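Local coordinates for DNA mismatch repair protein MUTS (Thermus aquaticus, PDB 1EWQ), which takes part in DNA mismatch repair, binding mismatched DNA and hydrolysing ATP weakly as an ATP-dependent sensor of DNA damage, at residues C[567-571]-C[725-729]; C[622-626]-C[649-653]; C[545-551]-C[615-619]. All blocks are in the same frame, centred on the assembly; numbering follows the deposited sequence.

Interaction 1. Residues C[567-571]-C[725-729]; sequences FVPND and YHQVL
In the P-loop ATPase domain of MutS two beta sheets meet edge to edge where Asn570, at the start of outer strand 570-574 of the small mixed sheet, reaches Val728 on strand 723-730, an outer strand of the larger sheet. The backbones stay apart, with the CA atoms of Asn570 and Val728 6.2 Å from each other, and one carboxamide fills the gap by bonding to the neighbouring main chain at two points. Val728 N donates to Asn570 OD1 over 2.7 Å, a nearly straight bond (168° at the hydrogen) that arrives from above the carbonyl plane. At the other end of the amide, Asn570 ND2 donates a hydrogen bond to His726 O at 2.9 Å, and this acceptor lies close to the amide plane. Donor and acceptor ends are thus both engaged, which fixes the rotation of the amide and tells its O from its N. A water adds to the arrangement: it donates to Asn570 OD1, accepts from Asp571 N and makes a weak bond to Val728 O.

Van der Waals contacts flank the two bonds: CG2 of Val728 lies against the amide carbon CG of Asn570 at 3.6 Å, and Phe592 of helix 589-603 touches both residues. Alongside, Val568 and Gln727 cross at about a right angle. The ring of His726 turns away from Val568 toward Gly588 of the predicted ATP-binding loop, which would place the contact beside the nucleotide site. Val568 carries CG1 anti to its own nitrogen (chi1 175°), and this methyl meets Gln727 NE2 at 3.4 Å.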
loop_
_atom_site.group_PDB
_atom_site.type_symbol
_atom_site.label_atom_id
_atom_site.label_comp_id
_atom_site.label_asym_id
_atom_site.label_seq_id
_atom_site.Cartn_x
_atom_site.Cartn_y
_atom_site.Cartn_z
ATOM N N PHE C 567 -11.504 -30.606 6.052
ATOM C CA PHE C 567 -12.080 -30.290 7.339
ATOM C C PHE C 567 -12.686 -31.511 8.003
ATOM O O PHE C 567 -13.257 -32.376 7.333
ATOM C CB PHE C 567 -13.157 -29.219 7.173
ATOM C CG PHE C 567 -13.515 -28.525 8.447
ATOM C CD1 PHE C 567 -12.794 -27.419 8.872
ATOM C CD2 PHE C 567 -14.555 -28.993 9.239
ATOM C CE1 PHE C 567 -13.098 -26.790 10.065
ATOM C CE2 PHE C 567 -14.869 -28.372 10.433
ATOM C CZ PHE C 567 -14.138 -27.265 10.848
ATOM N N VAL C 568 -12.550 -31.576 9.322
ATOM C CA VAL C 568 -13.120 -32.667 10.093
ATOM C C VAL C 568 -14.432 -32.163 10.696
ATOM O O VAL C 568 -14.430 -31.300 11.568
ATOM C CB VAL C 568 -12.183 -33.110 11.231
ATOM C CG1 VAL C 568 -12.869 -34.167 12.076
ATOM C CG2 VAL C 568 -10.885 -33.659 10.651
ATOM N N PRO C 569 -15.572 -32.694 10.225
ATOM C CA PRO C 569 -16.872 -32.265 10.745
ATOM C C PRO C 569 -17.029 -32.586 12.236
ATOM O O PRO C 569 -16.339 -33.452 12.764
ATOM C CB PRO C 569 -17.866 -33.041 9.874
ATOM C CG PRO C 569 -17.106 -33.256 8.581
ATOM C CD PRO C 569 -15.739 -33.645 9.114
ATOM N N ASN C 570 -17.929 -31.877 12.909
ATOM C CA ASN C 570 -18.166 -32.101 14.330
ATOM C C ASN C 570 -19.601 -31.846 14.710
ATOM O O ASN C 570 -20.296 -31.061 14.074
ATOM C CB ASN C 570 -17.256 -31.219 15.181
ATOM C CG ASN C 570 -15.952 -31.892 15.513
ATOM O OD1 ASN C 570 -15.930 -32.933 16.168
ATOM N ND2 ASN C 570 -14.853 -31.304 15.065
ATOM N N ASP C 571 -20.038 -32.524 15.760
ATOM C CA ASP C 571 -21.399 -32.373 16.240
ATOM C C ASP C 571 -21.419 -31.393 17.395
ATOM O O ASP C 571 -20.374 -30.996 17.917
ATOM C CB ASP C 571 -21.964 -33.710 16.745
ATOM C CG ASP C 571 -21.890 -34.816 15.707
ATOM O OD1 ASP C 571 -21.840 -34.508 14.502
ATOM O OD2 ASP C 571 -21.902 -36.002 16.111
ATOM N N TYR C 725 -5.808 -34.194 17.267
ATOM C CA TYR C 725 -7.054 -34.654 16.667
ATOM C C TYR C 725 -8.140 -33.583 16.798
ATOM O O TYR C 725 -8.449 -33.118 17.902
ATOM C CB TYR C 725 -7.521 -35.954 17.331
ATOM C CG TYR C 725 -6.696 -37.160 16.945
ATOM C CD1 TYR C 725 -5.473 -37.430 17.570
ATOM C CD2 TYR C 725 -7.103 -37.991 15.899
ATOM C CE1 TYR C 725 -4.673 -38.498 17.150
ATOM C CE2 TYR C 725 -6.314 -39.058 15.474
ATOM C CZ TYR C 725 -5.099 -39.305 16.097
ATOM O OH TYR C 725 -4.306 -40.334 15.639
ATOM N N HIS C 726 -8.720 -33.204 15.667
ATOM C CA HIS C 726 -9.751 -32.183 15.648
ATOM C C HIS C 726 -11.155 -32.677 15.959
ATOM O O HIS C 726 -12.120 -31.929 15.817
ATOM C CB HIS C 726 -9.746 -31.467 14.301
ATOM C CG HIS C 726 -8.532 -30.622 14.076
ATOM N ND1 HIS C 726 -8.607 -29.291 13.718
ATOM C CD2 HIS C 726 -7.214 -30.917 14.158
ATOM C CE1 HIS C 726 -7.385 -28.804 13.590
ATOM N NE2 HIS C 726 -6.522 -29.770 13.850
ATOM N N GLN C 727 -11.281 -33.932 16.377
ATOM C CA GLN C 727 -12.599 -34.454 16.720
ATOM C C GLN C 727 -13.003 -33.880 18.078
ATOM O O GLN C 727 -12.227 -33.920 19.039
ATOM C CB GLN C 727 -12.591 -35.989 16.812
ATOM C CG GLN C 727 -12.486 -36.761 15.484
ATOM C CD GLN C 727 -11.102 -36.692 14.847
ATOM O OE1 GLN C 727 -10.086 -36.643 15.539
ATOM N NE2 GLN C 727 -11.061 -36.707 13.519
ATOM N N VAL C 728 -14.201 -33.323 18.160
ATOM C CA VAL C 728 -14.664 -32.792 19.432
ATOM C C VAL C 728 -15.279 -33.972 20.180
ATOM O O VAL C 728 -16.235 -34.594 19.718
ATOM C CB VAL C 728 -15.686 -31.660 19.232
ATOM C CG1 VAL C 728 -16.317 -31.281 20.561
ATOM C CG2 VAL C 728 -14.987 -30.455 18.628
ATOM N N LEU C 729 -14.700 -34.275 21.339
ATOM C CA LEU C 729 -15.106 -35.409 22.156
ATOM C C LEU C 729 -15.959 -35.067 23.375
ATOM O O LEU C 729 -15.905 -33.956 23.900
ATOM C CB LEU C 729 -13.851 -36.159 22.623
ATOM C CG LEU C 729 -12.779 -36.479 21.571
ATOM C CD1 LEU C 729 -11.507 -36.979 22.253
ATOM C CD2 LEU C 729 -13.311 -37.522 20.590
HETATM O O HOH W 1 -18.184 -34.330 16.837
#

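Interaction 2. Residues C[622-626]-C[649-653]; sequences IYTRI and ILKEA
Tyr623 and Glu652 form the first shell of a strand-helix contact in the alpha/beta P-loop domain, where the last turn of helix 638-652 packs on outer strand 621-625. The aliphatic part of Glu652 lies over one face of the tyrosine ring: CG stands 3.6 Å from the centroid of the Tyr623 ring in a CH-pi contact, offset toward the rim. The carboxylate runs on past the CD2-CE2 rim of the Tyr623 ring, its plane turned 23° from that of the ring. Glu652 reaches this place because CG sits between its own nitrogen and carbonyl carbon (chi1 66°), with the chain extended beyond. Two waters tie the phenol to the helix end. One accepts from Tyr623 OH at 2.6 Å and donates to Glu652 O; the other donates to both Tyr623 OH and Glu652 OE1, so backbone and carboxylate are each linked to the hydroxyl.

Around this pair the contact is apolar. Ile649 lays CG2 against Tyr623 CB at 4.0 Å, while CA of Ala653, the first residue to leave helical geometry, approaches Tyr623 CE1.

Further out, strand 657-662 holds Tyr623 and Arg625 by backbone hydrogen bonds. Arg625 turns its guanidinium away from Ile649, to a salt bridge with Glu645 and a hydrogen bond to Gly627 O. Its aliphatic root stays behind at the helix, where Arg625 CB lies 3.7 Å from Ile649 CD1.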
loop_
_atom_site.group_PDB
_atom_site.type_symbol
_atom_site.label_atom_id
_atom_site.label_comp_id
_atom_site.label_asym_id
_atom_site.label_seq_id
_atom_site.Cartn_x
_atom_site.Cartn_y
_atom_site.Cartn_z
ATOM N N ILE C 622 -24.826 -12.607 18.417
ATOM C CA ILE C 622 -23.661 -13.469 18.589
ATOM C C ILE C 622 -22.562 -12.601 19.180
ATOM O O ILE C 622 -22.188 -11.584 18.592
ATOM C CB ILE C 622 -23.186 -14.045 17.259
ATOM C CG1 ILE C 622 -24.271 -14.950 16.668
ATOM C CG2 ILE C 622 -21.888 -14.805 17.466
ATOM C CD1 ILE C 622 -24.004 -15.372 15.234
ATOM N N TYR C 623 -22.061 -12.997 20.348
ATOM C CA TYR C 623 -21.019 -12.237 21.034
ATOM C C TYR C 623 -19.751 -13.052 21.230
ATOM O O TYR C 623 -19.758 -14.078 21.906
ATOM C CB TYR C 623 -21.531 -11.749 22.393
ATOM C CG TYR C 623 -22.830 -10.983 22.296
ATOM C CD1 TYR C 623 -24.048 -11.575 22.651
ATOM C CD2 TYR C 623 -22.849 -9.674 21.812
ATOM C CE1 TYR C 623 -25.262 -10.877 22.528
ATOM C CE2 TYR C 623 -24.053 -8.971 21.679
ATOM C CZ TYR C 623 -25.254 -9.576 22.038
ATOM O OH TYR C 623 -26.433 -8.870 21.887
ATOM N N THR C 624 -18.657 -12.574 20.646
ATOM C CA THR C 624 -17.383 -13.261 20.731
ATOM C C THR C 624 -16.326 -12.526 21.550
ATOM O O THR C 624 -16.355 -11.300 21.698
ATOM C CB THR C 624 -16.791 -13.498 19.318
ATOM O OG1 THR C 624 -16.484 -12.237 18.708
ATOM C CG2 THR C 624 -17.782 -14.250 18.437
ATOM N N ARG C 625 -15.392 -13.317 22.065
ATOM C CA ARG C 625 -14.242 -12.852 22.830
ATOM C C ARG C 625 -13.195 -13.896 22.412
ATOM O O ARG C 625 -12.862 -14.805 23.173
ATOM C CB ARG C 625 -14.528 -12.920 24.339
ATOM C CG ARG C 625 -13.597 -12.074 25.230
ATOM C CD ARG C 625 -12.116 -12.388 25.035
ATOM N NE ARG C 625 -11.570 -11.767 23.827
ATOM C CZ ARG C 625 -10.472 -12.188 23.196
ATOM N NH1 ARG C 625 -9.796 -13.238 23.644
ATOM N NH2 ARG C 625 -10.043 -11.548 22.115
ATOM N N ILE C 626 -12.710 -13.766 21.175
ATOM C CA ILE C 626 -11.750 -14.709 20.586
ATOM C C ILE C 626 -10.483 -14.062 20.044
ATOM O O ILE C 626 -10.534 -12.998 19.430
ATOM C CB ILE C 626 -12.400 -15.488 19.407
ATOM C CG1 ILE C 626 -13.655 -16.221 19.875
ATOM C CG2 ILE C 626 -11.412 -16.493 18.831
ATOM C CD1 ILE C 626 -14.529 -16.730 18.724
ATOM N N ILE C 649 -19.933 -8.018 26.824
ATOM C CA ILE C 649 -20.693 -9.234 26.581
ATOM C C ILE C 649 -21.705 -9.515 27.690
ATOM O O ILE C 649 -22.856 -9.836 27.408
ATOM C CB ILE C 649 -19.759 -10.444 26.409
ATOM C CG1 ILE C 649 -18.916 -10.258 25.146
ATOM C CG2 ILE C 649 -20.573 -11.724 26.318
ATOM C CD1 ILE C 649 -17.865 -11.334 24.919
ATOM N N LEU C 650 -21.284 -9.381 28.947
ATOM C CA LEU C 650 -22.167 -9.640 30.083
ATOM C C LEU C 650 -23.328 -8.667 30.168
ATOM O O LEU C 650 -24.397 -9.011 30.662
ATOM C CB LEU C 650 -21.379 -9.596 31.398
ATOM C CG LEU C 650 -20.381 -10.740 31.584
ATOM C CD1 LEU C 650 -19.525 -10.491 32.800
ATOM C CD2 LEU C 650 -21.131 -12.047 31.716
ATOM N N LYS C 651 -23.117 -7.452 29.678
ATOM C CA LYS C 651 -24.145 -6.427 29.717
ATOM C C LYS C 651 -25.136 -6.495 28.555
ATOM O O LYS C 651 -26.265 -6.028 28.672
ATOM C CB LYS C 651 -23.477 -5.052 29.775
ATOM C CG LYS C 651 -22.684 -4.843 31.061
ATOM C CD LYS C 651 -21.886 -3.546 31.059
ATOM C CE LYS C 651 -20.939 -3.502 32.266
ATOM N NZ LYS C 651 -19.946 -2.385 32.172
ATOM N N GLU C 652 -24.729 -7.081 27.436
ATOM C CA GLU C 652 -25.623 -7.181 26.291
ATOM C C GLU C 652 -26.207 -8.579 26.104
ATOM O O GLU C 652 -27.291 -8.718 25.551
ATOM C CB GLU C 652 -24.902 -6.722 25.012
ATOM C CG GLU C 652 -23.731 -7.595 24.541
ATOM C CD GLU C 652 -22.812 -6.879 23.531
ATOM O OE1 GLU C 652 -23.199 -5.811 22.998
ATOM O OE2 GLU C 652 -21.699 -7.393 23.268
ATOM N N ALA C 653 -25.507 -9.603 26.593
ATOM C CA ALA C 653 -25.948 -10.996 26.458
ATOM C C ALA C 653 -27.269 -11.333 27.139
ATOM O O ALA C 653 -27.512 -10.965 28.288
ATOM C CB ALA C 653 -24.873 -11.932 26.967
HETATM O O HOH W 2 -28.699 -9.500 22.996
HETATM O O HOH W 3 -25.512 -6.153 21.608
#

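Interaction 3. Residues C[545-551]-C[615-619]; sequences PRFGDRL and HLPLF
Two backbone hydrogen bonds, both to Leu616, set Arg546 beside His615 and Phe547 beside Leu616 as a short parallel pair. Leu616 N donates to Arg546 O over 2.6 Å, with the donor nearly along the C=O axis. Two residues on from Arg546, Gly548 N donates to Leu616 O at 2.9 Å, arriving from well above the carbonyl plane, and the two bonds bracket Phe547. Weaker CA-H...O contacts accompany them, one from His615 CA to Arg546 O and another from Leu551 CA to His615 O.

These bonds build one edge of a small mixed sheet. Strand 546-547 is outermost, parallel to strand 613-616, and the chain then loops past Pro617 so that Leu551 begins strand 551-556, antiparallel to strand 613-616 and on its other flank from strand 546-547. Strand 613-616 is therefore held between two parts of the same excursion.

Apolar packing gathers on the face of the sheet that carries Phe547 and Leu616, where helix 589-603 lies against Leu616. The two methyls of Leu616 diverge: CD1 meets Pro545 CB at 4.0 Å, while CD2 meets Leu551 CG at 3.9 Å, the two leucine side chains running alongside each other in the same direction. With CG anti to its nitrogen (chi1 178°), Leu551 also brings CD1 to the edge of the Phe619 ring, 3.8 Å from CZ. Leu618 CD2 approaches Phe547 CD2 at 3.7 Å, near helix 299-314.

Mixed contact remains for the Arg546 and His615 pair on the other face. The aliphatic start of Arg546 rests obliquely against the imidazole, CB to His615 ND1 3.7 Å, while His615 NE2 bonds to Glu613.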
loop_
_atom_site.group_PDB
_atom_site.type_symbol
_atom_site.label_atom_id
_atom_site.label_comp_id
_atom_site.label_asym_id
_atom_site.label_seq_id
_atom_site.Cartn_x
_atom_site.Cartn_y
_atom_site.Cartn_z
ATOM N N PRO C 545 -31.580 -25.820 7.418
ATOM C CA PRO C 545 -31.661 -25.853 8.879
ATOM C C PRO C 545 -33.104 -25.784 9.381
ATOM O O PRO C 545 -33.970 -25.205 8.735
ATOM C CB PRO C 545 -30.869 -24.615 9.287
ATOM C CG PRO C 545 -31.242 -23.649 8.210
ATOM C CD PRO C 545 -31.078 -24.508 6.968
ATOM N N ARG C 546 -33.355 -26.379 10.538
ATOM C CA ARG C 546 -34.684 -26.349 11.121
ATOM C C ARG C 546 -34.568 -25.493 12.376
ATOM O O ARG C 546 -33.546 -25.512 13.048
ATOM C CB ARG C 546 -35.139 -27.756 11.490
ATOM C CG ARG C 546 -34.979 -28.785 10.376
ATOM C CD ARG C 546 -35.779 -28.426 9.133
ATOM N NE ARG C 546 -35.524 -29.365 8.039
ATOM C CZ ARG C 546 -36.071 -29.275 6.828
ATOM N NH1 ARG C 546 -36.912 -28.285 6.545
ATOM N NH2 ARG C 546 -35.777 -30.171 5.893
ATOM N N PHE C 547 -35.614 -24.739 12.690
ATOM C CA PHE C 547 -35.582 -23.875 13.864
ATOM C C PHE C 547 -36.388 -24.431 15.030
ATOM O O PHE C 547 -37.494 -24.930 14.847
ATOM C CB PHE C 547 -36.089 -22.474 13.497
ATOM C CG PHE C 547 -35.306 -21.824 12.394
ATOM C CD1 PHE C 547 -35.834 -21.722 11.115
ATOM C CD2 PHE C 547 -34.020 -21.352 12.631
ATOM C CE1 PHE C 547 -35.087 -21.158 10.083
ATOM C CE2 PHE C 547 -33.260 -20.787 11.612
ATOM C CZ PHE C 547 -33.789 -20.688 10.337
ATOM N N GLY C 548 -35.810 -24.335 16.225
ATOM C CA GLY C 548 -36.443 -24.815 17.442
ATOM C C GLY C 548 -35.723 -24.164 18.615
ATOM O O GLY C 548 -35.064 -23.141 18.427
ATOM N N ASP C 549 -35.828 -24.712 19.820
ATOM C CA ASP C 549 -35.116 -24.092 20.936
ATOM C C ASP C 549 -33.825 -24.830 21.258
ATOM O O ASP C 549 -33.014 -24.382 22.063
ATOM C CB ASP C 549 -35.997 -24.011 22.184
ATOM C CG ASP C 549 -35.215 -23.578 23.416
ATOM O OD1 ASP C 549 -34.547 -24.449 24.024
ATOM O OD2 ASP C 549 -35.249 -22.369 23.763
ATOM N N ARG C 550 -33.628 -25.961 20.606
ATOM C CA ARG C 550 -32.426 -26.739 20.822
ATOM C C ARG C 550 -31.469 -26.541 19.664
ATOM O O ARG C 550 -31.890 -26.409 18.512
ATOM C CB ARG C 550 -32.771 -28.226 20.929
ATOM C CG ARG C 550 -33.168 -28.655 22.311
ATOM C CD ARG C 550 -34.017 -29.922 22.300
ATOM N NE ARG C 550 -34.246 -30.409 23.660
ATOM C CZ ARG C 550 -34.597 -29.643 24.694
ATOM N NH1 ARG C 550 -34.769 -28.331 24.537
ATOM N NH2 ARG C 550 -34.768 -30.192 25.896
ATOM N N LEU C 551 -30.182 -26.492 19.973
ATOM C CA LEU C 551 -29.196 -26.386 18.923
ATOM C C LEU C 551 -28.715 -27.819 18.774
ATOM O O LEU C 551 -28.219 -28.420 19.726
ATOM C CB LEU C 551 -28.039 -25.467 19.327
ATOM C CG LEU C 551 -26.911 -25.321 18.295
ATOM C CD1 LEU C 551 -26.212 -23.976 18.477
ATOM C CD2 LEU C 551 -25.927 -26.474 18.433
ATOM N N HIS C 615 -30.370 -28.197 13.589
ATOM C CA HIS C 615 -31.573 -27.757 14.272
ATOM C C HIS C 615 -31.031 -26.555 15.024
ATOM O O HIS C 615 -30.065 -26.681 15.774
ATOM C CB HIS C 615 -32.072 -28.849 15.226
ATOM C CG HIS C 615 -32.784 -29.973 14.531
ATOM N ND1 HIS C 615 -34.132 -29.939 14.248
ATOM C CD2 HIS C 615 -32.325 -31.145 14.027
ATOM C CE1 HIS C 615 -34.474 -31.039 13.601
ATOM N NE2 HIS C 615 -33.397 -31.788 13.453
ATOM N N LEU C 616 -31.635 -25.391 14.817
ATOM C CA LEU C 616 -31.135 -24.177 15.442
ATOM C C LEU C 616 -32.166 -23.249 16.051
ATOM O O LEU C 616 -33.295 -23.148 15.570
ATOM C CB LEU C 616 -30.338 -23.371 14.414
ATOM C CG LEU C 616 -29.152 -24.071 13.750
ATOM C CD1 LEU C 616 -28.786 -23.338 12.472
ATOM C CD2 LEU C 616 -27.973 -24.130 14.716
ATOM N N PRO C 617 -31.792 -22.570 17.145
ATOM C CA PRO C 617 -32.717 -21.632 17.783
ATOM C C PRO C 617 -32.512 -20.272 17.096
ATOM O O PRO C 617 -31.589 -20.109 16.287
ATOM C CB PRO C 617 -32.256 -21.627 19.239
ATOM C CG PRO C 617 -30.781 -21.817 19.118
ATOM C CD PRO C 617 -30.641 -22.866 18.021
ATOM N N LEU C 618 -33.370 -19.307 17.390
ATOM C CA LEU C 618 -33.209 -17.995 16.792
ATOM C C LEU C 618 -32.483 -17.111 17.801
ATOM O O LEU C 618 -33.083 -16.623 18.760
ATOM C CB LEU C 618 -34.570 -17.420 16.430
ATOM C CG LEU C 618 -35.271 -18.220 15.336
ATOM C CD1 LEU C 618 -36.754 -17.871 15.257
ATOM C CD2 LEU C 618 -34.558 -17.946 14.024
ATOM N N PHE C 619 -31.177 -16.940 17.604
ATOM C CA PHE C 619 -30.372 -16.126 18.508
ATOM C C PHE C 619 -30.644 -14.634 18.299
ATOM O O PHE C 619 -30.909 -14.196 17.183
ATOM C CB PHE C 619 -28.876 -16.413 18.296
ATOM C CG PHE C 619 -28.494 -17.853 18.526
ATOM C CD1 PHE C 619 -28.272 -18.709 17.453
ATOM C CD2 PHE C 619 -28.350 -18.352 19.813
ATOM C CE1 PHE C 619 -27.908 -20.044 17.667
ATOM C CE2 PHE C 619 -27.988 -19.685 20.028
ATOM C CZ PHE C 619 -27.766 -20.527 18.955
#

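How the interactions relate
Taken together, the three contacts illustrate how chemistry follows place in a two-sheet domain. Interaction 2 is buried, interaction 3 partly so, and interaction 1 lies at the surface. Interactions 1 and 3 share the small mixed sheet, at strand 570-574 on one border and strand 546-547 on the other; interactions 1 and 2 likewise sit on the two outer strands of the larger sheet, with centres about 25 Å apart. Joining of strands is by main-chain bonds in interaction 3, by a side-chain amide in interaction 1, whereas strand meets helix in interaction 2 through an aromatic face and waters. Segments 615-619 and 622-626 nearly adjoin in sequence, carrying the chain from one sheet to the other.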